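PDB 4V1T: LYND from Lyngbya aestuarii, which probably catalyses the ATP- and magnesium-dependent cyclodehydration of cysteines in precursor peptides to thiazolines, as a YcaO-family heterocyclase. Local coordinates for residues A106-A109 with L110-P113; L257-A260 with A261-A265; D553-A556 with L557-Y560; Q580-Q583 with F584-N588; E746-L749 with Y750-V754. All coordinates share one frame; numbering follows the deposited sequence.

Interaction 1: A106-A109 with L110-P113; sequences AAEA and LRQP
Ala-109 O takes two bonds from Gln-112 where helix 103-109 gives way to the loop before strand 114-118. The side-chain bond is the shorter: Gln-112 NE2 stands 2.8 Å from Ala-109 O, on a lone pair in the carbonyl plane, and the oxygen lies in the plane of the amide (N-H...O 169°). The second donor, Gln-112 N, is 3.2 Å from Ala-109 O and comes in above the carbonyl plane of Ala-109, closing a type I beta turn. With chi1 at -68° CG lies beside the backbone N, and the extended chain runs alongside the helix end, placing NE2 at Ala-109 O; NE2 also bonds Ile-268 O of helix 250-275.

Backbone bonds complete the turn. Leu-110 N still reaches Ala-106 O at 3.0 Å, four residues back, whereas Arg-111 N turns to Glu-108 O at 3.1 Å, only three back.

The charged pair is looser. Glu-108 OE2 is 4.1 Å from Arg-111 NE, beyond a salt bridge, and the carboxylate and guanidinium planes are 85° apart; Ala-107 O sits over one guanidinium face.

Leu-110 CG sits close over Ala-106 O at 3.2 Å, and its side chain packs on Trp-96 and Ile-268.

A carbonyl at the helix end is thus satisfied twice by one residue, which fixes the glutamine amide; Glu-108 and Arg-111 probably add only a diffuse attraction.

Interaction 2: L257-A260 with A261-A265; sequences LQFA and ATEIA
Ala-260 O receives Ile-264 N at 2.8 Å, the shortest of the four backbone bonds that join 257-260 to 261-265. Ala-261 N follows at 2.9 Å from Leu-257 O, Thr-262 N at 3.1 Å from Gln-258 O and Glu-263 N at 3.2 Å from Phe-259 O, each reaching four residues back. Among the side chains, Glu-263 OE2 forms a salt bridge with Lys-266. Thr-262 OG1 lies 3.3 Å from Gln-258 O, and this hydroxyl is hydrogen-bonded to Ser-251 OG of the second subunit, which puts it at the dimer interface.

Glu-263 and Phe-259 lie side by side and point the same way. The phenylalanine CG is anti to the backbone N (chi1 -161°), and the glutamate bends at chi2, which brings Glu-263 OE2 to the rim of the ring, in its plane, 3.9 Å from Phe-259 CE1. Carboxylate and ring planes are 65° apart. An oxygen placed there probably feels the slightly positive ring hydrogens.

All this belongs to the long helix 250-275, which packs on the seven-stranded mixed sheet through strand 189-196 and against helix 124-135.

Further out, Phe-259, Ala-260 and Glu-263 rest on Leu-192 of that strand, and Leu-257 and Ile-264 meet helix 124-135. Ile-264 CG1 tucks 3.1 Å from Ala-260 O, a tight fit of methylene against carbonyl. Phe-259 and Glu-263 also touch Leu-298 of the second subunit.

Interaction 3: D553-A556 with L557-Y560; sequences DGVA and LWWY
Late in helix 538-561 of the YcaO family region, the carbonyls of Asp-553 to Ala-556 accept the N-H groups of Leu-557 to Tyr-560 in regular alpha-helical fashion. The shortest bond runs from Trp-559 N to Val-555 O at 2.7 Å, nearly along the C=O axis. On one flank Leu-557 CD1 lies 3.7 Å from Asp-553 OD1, and the leucine CG packs 3.3 Å from Asp-553 O; OD1 is paired with Arg-748, and OD2 takes the backbone N of Arg-738. Cut back to an alanine, Leu-557 would lose CG and both methyls, which is likely to open a gap beside the Asp-553 carboxylate and against Val-752.

Another flank is aromatic. Val-555 CG1 meets Trp-558 CE3 at 4.2 Å, and the indole NE1 is held by Tyr-674 O. Tyr-560 turns a ring edge to the preceding turn, with CD2 3.3 Å from Ala-556 O, while Trp-559 CD1 stands over the centre of the tyrosine ring. Outside bonds hold both polar ends: Trp-559 NE1 to Thr-771 O and Tyr-560 OH to Phe-740 O.

With the Val-555 side chain about 9 Å from a bound magnesium ion, this buried part of the helix lies beyond the first shell of a YcaO enzyme's ADP-magnesium site.

Interaction 4: Q580-Q583 with F584-N588; sequences QLQQ and FYREN
Phe-584 begins the last turn of helix 576-587 with its backbone N 3.0 Å from Gln-580 O, and its ring carbon CD2 grazes Leu-581 CD1 obliquely at 4.4 Å. Tyr-585 follows with N bonded to Leu-581 O at 2.8 Å. Its side chain runs alongside the leucine in the same direction: Leu-581 CG touches Tyr-585 CE1 at 3.7 Å, and Leu-581 CD1 comes to the ring edge in its plane. Both pack on helix 630-649, where Asn-642 OD1 bonds the tyrosine hydroxyl.

Arg-586 N goes to Gln-582 O, which also lies over the centre of the guanidinium face. The arginine chain bends at chi3 (-109°) to bring NH1 to Gln-583 OE1; at 2.5 Å with a poor angle the bond between these two atoms is doubtful in detail, though the groups clearly adjoin. Glu-587 N bonds Gln-583 O, and its carboxylate receives the same glutamine's amide: Gln-583 NE2 is 3.3 Å from Glu-587 OE2, on the anti side and 35° out of the carboxylate plane.

That bond from NE2 sets the sense of the Gln-583 amide and leaves OE1 facing Arg-586; the amide thus sits between two opposite charges on the exposed flank, consistent with a polar surface cluster.

Interaction 5: E746-L749 with Y750-V754; sequences EGRL and YDVPV
Arg-748 lays its guanidinium over a methyl of Val-752: CG2 of the valine sits beneath the centre of one face, 3.7 Å from Arg-748 CZ. Bending at chi3 (50°) folds the arginine chain back over the next turn, and the same methyl lies 3.7 Å from Arg-748 CB. Beneath them Val-752 N bonds Arg-748 O at 3.0 Å.

One residue earlier Gly-747 O accepts twice, from Asp-751 N at 3.0 Å, in the carbonyl plane, and from Tyr-750 N at 3.2 Å, above it. A water accepts from Gly-747 N and lies doubtfully close to Asp-751 OD1. Tyr-750 puts ring carbon CE2 4.0 Å from Glu-746 CA, and its hydroxyl is bonded to Phe-744 O.

Salt bridges from NH2 to Asp-600 and to Asp-553 of helix 538-561 position the guanidinium. A methionine in place of Arg-748 would lack the positive charge and is likely to leave both carboxylates without their shared mate.

Gly-747 is the N-cap of helix 748-755; at phi 137° and psi -141° a side chain would press on the Glu-746 carbonyl oxygen. Pro-753, which has no N-H to give, accompanies a bend, making this the first turns of a short helix kinked at its proline.

Overall arrangement
Along the chain the five contacts come in numerical order and fall into two groups on opposite sides of its centre. Interactions 1 and 2, with centres 14 Å apart, lie in the N-terminal part and touch where Leu-110 meets Ala-265 of helix 250-275. Across the groups the nearest centres are those of interactions 2 and 4, 57 Å apart. Interactions 3 and 5 are 10 Å apart and directly joined, since helices 538-561 and 748-755 pack together and share a salt bridge. Interaction 4, on the next helix, 576-587, is 27 Å from interaction 3. One group thus borders the subunit interface at interaction 2; the other belongs to the C-terminal half that carries the ADP-magnesium site, in the neighbourhood of interaction 3.

Interaction 1: A106-A109 with L110-P113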
loop_
_atom_site.group_PDB
_atom_site.type_symbol
_atom_site.label_atom_id
_atom_site.label_comp_id
_atom_site.label_asym_id
_atom_site.label_seq_id
_atom_site.Cartn_x
_atom_site.Cartn_y
_atom_site.Cartn_z
ATOM N N ALA B 106 11.229 -34.094 3.944
ATOM C CA ALA B 106 12.078 -33.142 3.227
ATOM C C ALA B 106 13.307 -33.838 2.673
ATOM O O ALA B 106 13.727 -33.569 1.550
ATOM C CB ALA B 106 12.490 -31.996 4.140
ATOM N N ALA B 107 13.888 -34.728 3.466
ATOM C CA ALA B 107 15.092 -35.441 3.059
ATOM C C ALA B 107 14.841 -36.278 1.805
ATOM O O ALA B 107 15.690 -36.359 0.917
ATOM C CB ALA B 107 15.575 -36.329 4.195
ATOM N N GLU B 108 13.664 -36.891 1.734
ATOM C CA GLU B 108 13.313 -37.721 0.585
ATOM C C GLU B 108 13.070 -36.850 -0.660
ATOM O O GLU B 108 13.504 -37.182 -1.763
ATOM C CB GLU B 108 12.075 -38.567 0.891
ATOM C CG GLU B 108 12.093 -39.951 0.249
ATOM C CD GLU B 108 13.068 -40.899 0.921
ATOM O OE1 GLU B 108 13.243 -40.815 2.156
ATOM O OE2 GLU B 108 13.655 -41.733 0.205
ATOM N N ALA B 109 12.382 -35.734 -0.472
ATOM C CA ALA B 109 12.085 -34.837 -1.576
ATOM C C ALA B 109 13.355 -34.277 -2.209
ATOM O O ALA B 109 13.420 -34.076 -3.419
ATOM C CB ALA B 109 11.205 -33.705 -1.104
ATOM N N LEU B 110 14.357 -34.027 -1.379
ATOM C CA LEU B 110 15.609 -33.440 -1.835
ATOM C C LEU B 110 16.433 -34.391 -2.706
ATOM O O LEU B 110 17.392 -33.961 -3.348
ATOM C CB LEU B 110 16.441 -32.982 -0.631
ATOM C CG LEU B 110 15.950 -31.748 0.131
ATOM C CD1 LEU B 110 16.805 -31.517 1.362
ATOM C CD2 LEU B 110 15.971 -30.514 -0.743
ATOM N N ARG B 111 16.060 -35.670 -2.730
ATOM C CA ARG B 111 16.755 -36.674 -3.548
ATOM C C ARG B 111 16.325 -36.625 -5.007
ATOM O O ARG B 111 16.897 -37.309 -5.843
ATOM C CB ARG B 111 16.496 -38.080 -3.013
ATOM C CG ARG B 111 17.100 -38.348 -1.654
ATOM C CD ARG B 111 16.847 -39.773 -1.204
ATOM N NE ARG B 111 17.343 -40.029 0.143
ATOM C CZ ARG B 111 18.356 -39.380 0.721
ATOM N NH1 ARG B 111 19.012 -38.422 0.075
ATOM N NH2 ARG B 111 18.726 -39.691 1.959
ATOM N N GLN B 112 15.306 -35.836 -5.307
ATOM C CA GLN B 112 14.828 -35.695 -6.680
ATOM C C GLN B 112 15.862 -34.947 -7.517
ATOM O O GLN B 112 16.254 -33.834 -7.155
ATOM C CB GLN B 112 13.501 -34.938 -6.713
ATOM C CG GLN B 112 12.329 -35.687 -6.112
ATOM C CD GLN B 112 11.101 -34.805 -5.980
ATOM O OE1 GLN B 112 10.173 -34.897 -6.771
ATOM N NE2 GLN B 112 11.099 -33.934 -4.971
ATOM N N PRO B 113 16.313 -35.550 -8.629
ATOM C CA PRO B 113 17.283 -34.830 -9.444
ATOM C C PRO B 113 16.644 -33.700 -10.256
ATOM O O PRO B 113 15.444 -33.724 -10.541
ATOM C CB PRO B 113 17.857 -35.913 -10.358
ATOM C CG PRO B 113 16.808 -36.957 -10.435
ATOM C CD PRO B 113 16.031 -36.900 -9.151
#

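Interaction 2: L257-A260 with A261-A265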
loop_
_atom_site.group_PDB
_atom_site.type_symbol
_atom_site.label_atom_id
_atom_site.label_comp_id
_atom_site.label_asym_id
_atom_site.label_seq_id
_atom_site.Cartn_x
_atom_site.Cartn_y
_atom_site.Cartn_z
ATOM N N LEU B 257 22.138 -16.931 -7.745
ATOM C CA LEU B 257 22.181 -18.383 -7.903
ATOM C C LEU B 257 21.858 -19.120 -6.595
ATOM O O LEU B 257 21.214 -20.168 -6.602
ATOM C CB LEU B 257 23.553 -18.800 -8.417
ATOM C CG LEU B 257 23.923 -18.280 -9.813
ATOM C CD1 LEU B 257 25.359 -18.650 -10.156
ATOM C CD2 LEU B 257 22.970 -18.789 -10.877
ATOM N N GLN B 258 22.309 -18.569 -5.475
ATOM C CA GLN B 258 22.046 -19.165 -4.168
ATOM C C GLN B 258 20.574 -18.977 -3.810
ATOM O O GLN B 258 19.916 -19.878 -3.297
ATOM C CB GLN B 258 22.953 -18.541 -3.101
ATOM C CG GLN B 258 24.444 -18.821 -3.296
ATOM C CD GLN B 258 24.825 -20.256 -3.007
ATOM O OE1 GLN B 258 23.989 -21.071 -2.609
ATOM N NE2 GLN B 258 26.090 -20.575 -3.208
ATOM N N PHE B 259 20.066 -17.786 -4.102
ATOM C CA PHE B 259 18.651 -17.481 -3.961
ATOM C C PHE B 259 17.827 -18.458 -4.804
ATOM O O PHE B 259 16.833 -19.013 -4.348
ATOM C CB PHE B 259 18.409 -16.036 -4.396
ATOM C CG PHE B 259 17.127 -15.429 -3.906
ATOM C CD1 PHE B 259 16.093 -16.198 -3.405
ATOM C CD2 PHE B 259 16.954 -14.053 -3.977
ATOM C CE1 PHE B 259 14.917 -15.609 -2.977
ATOM C CE2 PHE B 259 15.783 -13.460 -3.560
ATOM C CZ PHE B 259 14.765 -14.237 -3.052
ATOM N N ALA B 260 18.252 -18.679 -6.037
ATOM C CA ALA B 260 17.565 -19.619 -6.913
ATOM C C ALA B 260 17.614 -21.037 -6.338
ATOM O O ALA B 260 16.633 -21.781 -6.411
ATOM C CB ALA B 260 18.174 -19.591 -8.296
ATOM N N ALA B 261 18.757 -21.411 -5.774
ATOM C CA ALA B 261 18.908 -22.741 -5.186
ATOM C C ALA B 261 17.865 -22.990 -4.082
ATOM O O ALA B 261 17.240 -24.049 -4.031
ATOM C CB ALA B 261 20.315 -22.920 -4.634
ATOM N N THR B 262 17.678 -21.997 -3.220
ATOM C CA THR B 262 16.706 -22.077 -2.139
ATOM C C THR B 262 15.290 -22.276 -2.670
ATOM O O THR B 262 14.538 -23.112 -2.170
ATOM C CB THR B 262 16.749 -20.798 -1.280
ATOM O OG1 THR B 262 18.052 -20.661 -0.709
ATOM C CG2 THR B 262 15.716 -20.850 -0.164
ATOM N N GLU B 263 14.922 -21.502 -3.689
ATOM C CA GLU B 263 13.572 -21.574 -4.239
ATOM C C GLU B 263 13.362 -22.860 -5.040
ATOM O O GLU B 263 12.237 -23.372 -5.140
ATOM C CB GLU B 263 13.279 -20.349 -5.100
ATOM C CG GLU B 263 13.218 -19.049 -4.322
ATOM C CD GLU B 263 12.128 -19.032 -3.261
ATOM O OE1 GLU B 263 11.044 -19.605 -3.497
ATOM O OE2 GLU B 263 12.354 -18.434 -2.190
ATOM N N ILE B 264 14.442 -23.379 -5.601
ATOM C CA ILE B 264 14.393 -24.659 -6.277
ATOM C C ILE B 264 14.091 -25.751 -5.246
ATOM O O ILE B 264 13.236 -26.592 -5.461
ATOM C CB ILE B 264 15.707 -24.957 -7.017
ATOM C CG1 ILE B 264 15.782 -24.116 -8.293
ATOM C CG2 ILE B 264 15.794 -26.439 -7.400
ATOM C CD1 ILE B 264 17.184 -23.986 -8.871
ATOM N N ALA B 265 14.812 -25.712 -4.131
ATOM C CA ALA B 265 14.619 -26.667 -3.043
ATOM C C ALA B 265 13.202 -26.591 -2.493
ATOM O O ALA B 265 12.555 -27.609 -2.282
ATOM C CB ALA B 265 15.626 -26.419 -1.937
#

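Interaction 3: D553-A556 with L557-Y560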
loop_
_atom_site.group_PDB
_atom_site.type_symbol
_atom_site.label_atom_id
_atom_site.label_comp_id
_atom_site.label_asym_id
_atom_site.label_seq_id
_atom_site.Cartn_x
_atom_site.Cartn_y
_atom_site.Cartn_z
ATOM N N ASP B 553 -19.868 15.253 -27.602
ATOM C CA ASP B 553 -20.856 15.851 -28.486
ATOM C C ASP B 553 -21.196 17.250 -27.990
ATOM O O ASP B 553 -21.166 18.207 -28.761
ATOM C CB ASP B 553 -22.110 14.975 -28.569
ATOM C CG ASP B 553 -23.141 15.521 -29.525
ATOM O OD1 ASP B 553 -23.945 16.381 -29.099
ATOM O OD2 ASP B 553 -23.162 15.081 -30.697
ATOM N N GLY B 554 -21.490 17.361 -26.696
ATOM C CA GLY B 554 -21.791 18.643 -26.082
ATOM C C GLY B 554 -20.665 19.649 -26.225
ATOM O O GLY B 554 -20.904 20.826 -26.530
ATOM N N VAL B 555 -19.434 19.190 -26.005
ATOM C CA VAL B 555 -18.269 20.050 -26.137
ATOM C C VAL B 555 -18.126 20.490 -27.587
ATOM O O VAL B 555 -17.895 21.671 -27.867
ATOM C CB VAL B 555 -16.975 19.349 -25.657
ATOM C CG1 VAL B 555 -15.740 20.174 -26.018
ATOM C CG2 VAL B 555 -17.011 19.130 -24.152
ATOM N N ALA B 556 -18.276 19.543 -28.504
ATOM C CA ALA B 556 -18.121 19.838 -29.936
ATOM C C ALA B 556 -19.064 20.953 -30.373
ATOM O O ALA B 556 -18.654 21.890 -31.045
ATOM C CB ALA B 556 -18.363 18.589 -30.766
ATOM N N LEU B 557 -20.327 20.842 -29.980
ATOM C CA LEU B 557 -21.332 21.834 -30.331
ATOM C C LEU B 557 -20.920 23.204 -29.832
ATOM O O LEU B 557 -20.929 24.184 -30.583
ATOM C CB LEU B 557 -22.691 21.451 -29.728
ATOM C CG LEU B 557 -23.354 20.171 -30.258
ATOM C CD1 LEU B 557 -24.716 19.974 -29.617
ATOM C CD2 LEU B 557 -23.484 20.175 -31.776
ATOM N N TRP B 558 -20.556 23.267 -28.557
ATOM C CA TRP B 558 -20.176 24.521 -27.924
ATOM C C TRP B 558 -18.911 25.108 -28.528
ATOM O O TRP B 558 -18.877 26.285 -28.903
ATOM C CB TRP B 558 -19.988 24.305 -26.422
ATOM C CG TRP B 558 -19.132 25.339 -25.745
ATOM C CD1 TRP B 558 -19.400 26.669 -25.602
ATOM C CD2 TRP B 558 -17.874 25.108 -25.096
ATOM N NE1 TRP B 558 -18.373 27.287 -24.916
ATOM C CE2 TRP B 558 -17.433 26.347 -24.587
ATOM C CE3 TRP B 558 -17.083 23.972 -24.891
ATOM C CZ2 TRP B 558 -16.229 26.481 -23.898
ATOM C CZ3 TRP B 558 -15.891 24.107 -24.206
ATOM C CH2 TRP B 558 -15.474 25.352 -23.717
ATOM N N TRP B 559 -17.880 24.280 -28.633
ATOM C CA TRP B 559 -16.559 24.744 -29.035
ATOM C C TRP B 559 -16.489 25.242 -30.477
ATOM O O TRP B 559 -15.936 26.306 -30.753
ATOM C CB TRP B 559 -15.539 23.621 -28.844
ATOM C CG TRP B 559 -14.153 24.022 -29.203
ATOM C CD1 TRP B 559 -13.542 23.866 -30.414
ATOM C CD2 TRP B 559 -13.198 24.654 -28.353
ATOM N NE1 TRP B 559 -12.264 24.356 -30.368
ATOM C CE2 TRP B 559 -12.027 24.847 -29.112
ATOM C CE3 TRP B 559 -13.212 25.070 -27.016
ATOM C CZ2 TRP B 559 -10.891 25.444 -28.584
ATOM C CZ3 TRP B 559 -12.084 25.664 -26.495
ATOM C CH2 TRP B 559 -10.937 25.848 -27.277
ATOM N N TYR B 560 -17.032 24.465 -31.403
ATOM C CA TYR B 560 -16.843 24.746 -32.820
ATOM C C TYR B 560 -17.859 25.743 -33.361
ATOM O O TYR B 560 -17.584 26.434 -34.343
ATOM C CB TYR B 560 -16.865 23.442 -33.621
ATOM C CG TYR B 560 -15.652 22.604 -33.324
ATOM C CD1 TYR B 560 -14.398 22.937 -33.850
ATOM C CD2 TYR B 560 -15.734 21.510 -32.465
ATOM C CE1 TYR B 560 -13.279 22.183 -33.544
ATOM C CE2 TYR B 560 -14.626 20.756 -32.163
ATOM C CZ TYR B 560 -13.402 21.094 -32.698
ATOM O OH TYR B 560 -12.307 20.330 -32.375
#

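Interaction 4: Q580-Q583 with F584-N588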
loop_
_atom_site.group_PDB
_atom_site.type_symbol
_atom_site.label_atom_id
_atom_site.label_comp_id
_atom_site.label_asym_id
_atom_site.label_seq_id
_atom_site.Cartn_x
_atom_site.Cartn_y
_atom_site.Cartn_z
ATOM N N GLN B 580 -15.723 25.043 -2.072
ATOM C CA GLN B 580 -14.409 24.920 -1.469
ATOM C C GLN B 580 -13.307 24.926 -2.512
ATOM O O GLN B 580 -12.244 25.495 -2.298
ATOM C CB GLN B 580 -14.320 23.631 -0.657
ATOM C CG GLN B 580 -15.146 23.634 0.615
ATOM C CD GLN B 580 -15.190 22.268 1.269
ATOM O OE1 GLN B 580 -16.265 21.727 1.516
ATOM N NE2 GLN B 580 -14.019 21.704 1.552
ATOM N N LEU B 581 -13.559 24.280 -3.644
ATOM C CA LEU B 581 -12.554 24.197 -4.698
ATOM C C LEU B 581 -12.346 25.540 -5.376
ATOM O O LEU B 581 -11.210 25.904 -5.680
ATOM C CB LEU B 581 -12.939 23.155 -5.738
ATOM C CG LEU B 581 -11.845 22.800 -6.749
ATOM C CD1 LEU B 581 -10.637 22.161 -6.073
ATOM C CD2 LEU B 581 -12.405 21.879 -7.800
ATOM N N GLN B 582 -13.434 26.271 -5.610
ATOM C CA GLN B 582 -13.343 27.623 -6.168
ATOM C C GLN B 582 -12.452 28.502 -5.300
ATOM O O GLN B 582 -11.637 29.270 -5.812
ATOM C CB GLN B 582 -14.722 28.262 -6.284
ATOM C CG GLN B 582 -15.543 27.775 -7.456
ATOM C CD GLN B 582 -16.798 28.605 -7.658
ATOM O OE1 GLN B 582 -17.675 28.656 -6.787
ATOM N NE2 GLN B 582 -16.889 29.262 -8.810
ATOM N N GLN B 583 -12.621 28.384 -3.986
ATOM C CA GLN B 583 -11.840 29.170 -3.044
ATOM C C GLN B 583 -10.381 28.738 -3.084
ATOM O O GLN B 583 -9.471 29.568 -3.049
ATOM C CB GLN B 583 -12.399 29.031 -1.621
ATOM C CG GLN B 583 -11.642 29.830 -0.568
ATOM C CD GLN B 583 -11.608 31.321 -0.860
ATOM O OE1 GLN B 583 -12.581 31.893 -1.344
ATOM N NE2 GLN B 583 -10.483 31.957 -0.564
ATOM N N PHE B 584 -10.163 27.432 -3.167
ATOM C CA PHE B 584 -8.816 26.901 -3.263
ATOM C C PHE B 584 -8.118 27.418 -4.525
ATOM O O PHE B 584 -6.923 27.708 -4.508
ATOM C CB PHE B 584 -8.851 25.379 -3.277
ATOM C CG PHE B 584 -7.510 24.753 -3.525
ATOM C CD1 PHE B 584 -6.650 24.496 -2.474
ATOM C CD2 PHE B 584 -7.105 24.434 -4.813
ATOM C CE1 PHE B 584 -5.416 23.922 -2.696
ATOM C CE2 PHE B 584 -5.874 23.858 -5.042
ATOM C CZ PHE B 584 -5.025 23.609 -3.985
ATOM N N TYR B 585 -8.872 27.513 -5.617
ATOM C CA TYR B 585 -8.355 28.081 -6.857
ATOM C C TYR B 585 -8.017 29.556 -6.665
ATOM O O TYR B 585 -6.955 30.014 -7.076
ATOM C CB TYR B 585 -9.370 27.910 -7.989
ATOM C CG TYR B 585 -9.162 26.639 -8.759
ATOM C CD1 TYR B 585 -9.382 25.407 -8.168
ATOM C CD2 TYR B 585 -8.733 26.665 -10.081
ATOM C CE1 TYR B 585 -9.183 24.237 -8.862
ATOM C CE2 TYR B 585 -8.531 25.498 -10.787
ATOM C CZ TYR B 585 -8.755 24.282 -10.167
ATOM O OH TYR B 585 -8.556 23.102 -10.845
ATOM N N ARG B 586 -8.929 30.290 -6.036
ATOM C CA ARG B 586 -8.708 31.699 -5.725
ATOM C C ARG B 586 -7.415 31.900 -4.926
ATOM O O ARG B 586 -6.691 32.882 -5.120
ATOM C CB ARG B 586 -9.897 32.260 -4.940
ATOM C CG ARG B 586 -10.715 33.285 -5.699
ATOM C CD ARG B 586 -11.884 33.776 -4.869
ATOM N NE ARG B 586 -13.145 33.261 -5.394
ATOM C CZ ARG B 586 -13.931 32.372 -4.790
ATOM N NH1 ARG B 586 -13.618 31.873 -3.604
ATOM N NH2 ARG B 586 -15.056 31.981 -5.379
ATOM N N GLU B 587 -7.134 30.959 -4.031
ATOM C CA GLU B 587 -5.953 31.036 -3.180
ATOM C C GLU B 587 -4.673 30.639 -3.919
ATOM O O GLU B 587 -3.569 30.945 -3.471
ATOM C CB GLU B 587 -6.143 30.151 -1.950
ATOM C CG GLU B 587 -7.197 30.671 -0.976
ATOM C CD GLU B 587 -7.541 29.669 0.110
ATOM O OE1 GLU B 587 -7.021 28.531 0.065
ATOM O OE2 GLU B 587 -8.339 30.018 1.007
ATOM N N ASN B 588 -4.824 29.950 -5.044
ATOM C CA ASN B 588 -3.682 29.543 -5.856
ATOM C C ASN B 588 -3.699 30.192 -7.241
ATOM O O ASN B 588 -3.414 29.550 -8.254
ATOM C CB ASN B 588 -3.643 28.025 -5.994
ATOM C CG ASN B 588 -3.347 27.334 -4.687
ATOM O OD1 ASN B 588 -2.840 27.934 -3.744
ATOM N ND2 ASN B 588 -3.650 26.067 -4.631
#

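Interaction 5: E746-L749 with Y750-V754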
loop_
_atom_site.group_PDB
_atom_site.type_symbol
_atom_site.label_atom_id
_atom_site.label_comp_id
_atom_site.label_asym_id
_atom_site.label_seq_id
_atom_site.Cartn_x
_atom_site.Cartn_y
_atom_site.Cartn_z
ATOM N N GLU B 746 -21.373 17.040 -42.237
ATOM C CA GLU B 746 -22.743 17.470 -41.972
ATOM C C GLU B 746 -23.384 16.637 -40.856
ATOM O O GLU B 746 -23.000 15.497 -40.628
ATOM C CB GLU B 746 -23.589 17.374 -43.253
ATOM C CG GLU B 746 -23.849 15.950 -43.748
ATOM C CD GLU B 746 -24.557 15.910 -45.101
ATOM O OE1 GLU B 746 -24.741 16.974 -45.732
ATOM O OE2 GLU B 746 -24.927 14.806 -45.545
ATOM N N GLY B 747 -24.349 17.229 -40.162
ATOM C CA GLY B 747 -25.074 16.547 -39.103
ATOM C C GLY B 747 -25.304 17.394 -37.860
ATOM O O GLY B 747 -25.585 18.587 -37.929
ATOM N N ARG B 748 -25.173 16.750 -36.712
ATOM C CA ARG B 748 -25.501 17.349 -35.433
ATOM C C ARG B 748 -24.700 18.619 -35.120
ATOM O O ARG B 748 -25.215 19.546 -34.485
ATOM C CB ARG B 748 -25.280 16.319 -34.313
ATOM C CG ARG B 748 -26.243 15.145 -34.325
ATOM C CD ARG B 748 -25.951 14.166 -33.199
ATOM N NE ARG B 748 -25.835 14.837 -31.908
ATOM C CZ ARG B 748 -26.862 15.129 -31.114
ATOM N NH1 ARG B 748 -28.105 14.821 -31.465
ATOM N NH2 ARG B 748 -26.646 15.738 -29.956
ATOM N N LEU B 749 -23.445 18.652 -35.554
ATOM C CA LEU B 749 -22.573 19.791 -35.278
ATOM C C LEU B 749 -23.204 21.098 -35.756
ATOM O O LEU B 749 -23.117 22.127 -35.085
ATOM C CB LEU B 749 -21.210 19.589 -35.939
ATOM C CG LEU B 749 -20.143 20.633 -35.608
ATOM C CD1 LEU B 749 -19.734 20.567 -34.140
ATOM C CD2 LEU B 749 -18.935 20.444 -36.501
ATOM N N TYR B 750 -23.859 21.041 -36.906
ATOM C CA TYR B 750 -24.505 22.210 -37.498
ATOM C C TYR B 750 -25.951 22.342 -37.029
ATOM O O TYR B 750 -26.427 23.451 -36.774
ATOM C CB TYR B 750 -24.462 22.119 -39.043
ATOM C CG TYR B 750 -23.056 22.018 -39.615
ATOM C CD1 TYR B 750 -22.335 23.157 -39.941
ATOM C CD2 TYR B 750 -22.444 20.787 -39.812
ATOM C CE1 TYR B 750 -21.050 23.073 -40.450
ATOM C CE2 TYR B 750 -21.157 20.696 -40.327
ATOM C CZ TYR B 750 -20.466 21.841 -40.633
ATOM O OH TYR B 750 -19.194 21.747 -41.140
ATOM N N ASP B 751 -26.641 21.209 -36.909
ATOM C CA ASP B 751 -28.099 21.200 -36.761
ATOM C C ASP B 751 -28.600 21.405 -35.323
ATOM O O ASP B 751 -29.581 22.118 -35.106
ATOM C CB ASP B 751 -28.668 19.881 -37.292
ATOM C CG ASP B 751 -28.390 19.677 -38.773
ATOM O OD1 ASP B 751 -27.576 20.430 -39.345
ATOM O OD2 ASP B 751 -28.980 18.751 -39.366
ATOM N N VAL B 752 -27.952 20.771 -34.350
ATOM C CA VAL B 752 -28.479 20.788 -32.981
ATOM C C VAL B 752 -28.656 22.215 -32.443
ATOM O O VAL B 752 -29.703 22.520 -31.870
ATOM C CB VAL B 752 -27.591 19.971 -32.014
ATOM C CG1 VAL B 752 -28.089 20.102 -30.570
ATOM C CG2 VAL B 752 -27.575 18.511 -32.438
ATOM N N PRO B 753 -27.645 23.092 -32.625
ATOM C CA PRO B 753 -27.767 24.448 -32.064
ATOM C C PRO B 753 -28.976 25.246 -32.552
ATOM O O PRO B 753 -29.509 26.036 -31.774
ATOM C CB PRO B 753 -26.462 25.128 -32.498
ATOM C CG PRO B 753 -25.505 24.014 -32.694
ATOM C CD PRO B 753 -26.317 22.875 -33.229
ATOM N N VAL B 754 -29.415 25.049 -33.798
ATOM C CA VAL B 754 -30.585 25.771 -34.273
ATOM C C VAL B 754 -31.860 25.128 -33.730
ATOM O O VAL B 754 -32.827 25.814 -33.428
ATOM C CB VAL B 754 -30.655 25.859 -35.821
ATOM C CG1 VAL B 754 -29.271 26.132 -36.401
ATOM C CG2 VAL B 754 -31.260 24.603 -36.436
HETATM O O HOH W 1 -26.173 19.380 -41.028
#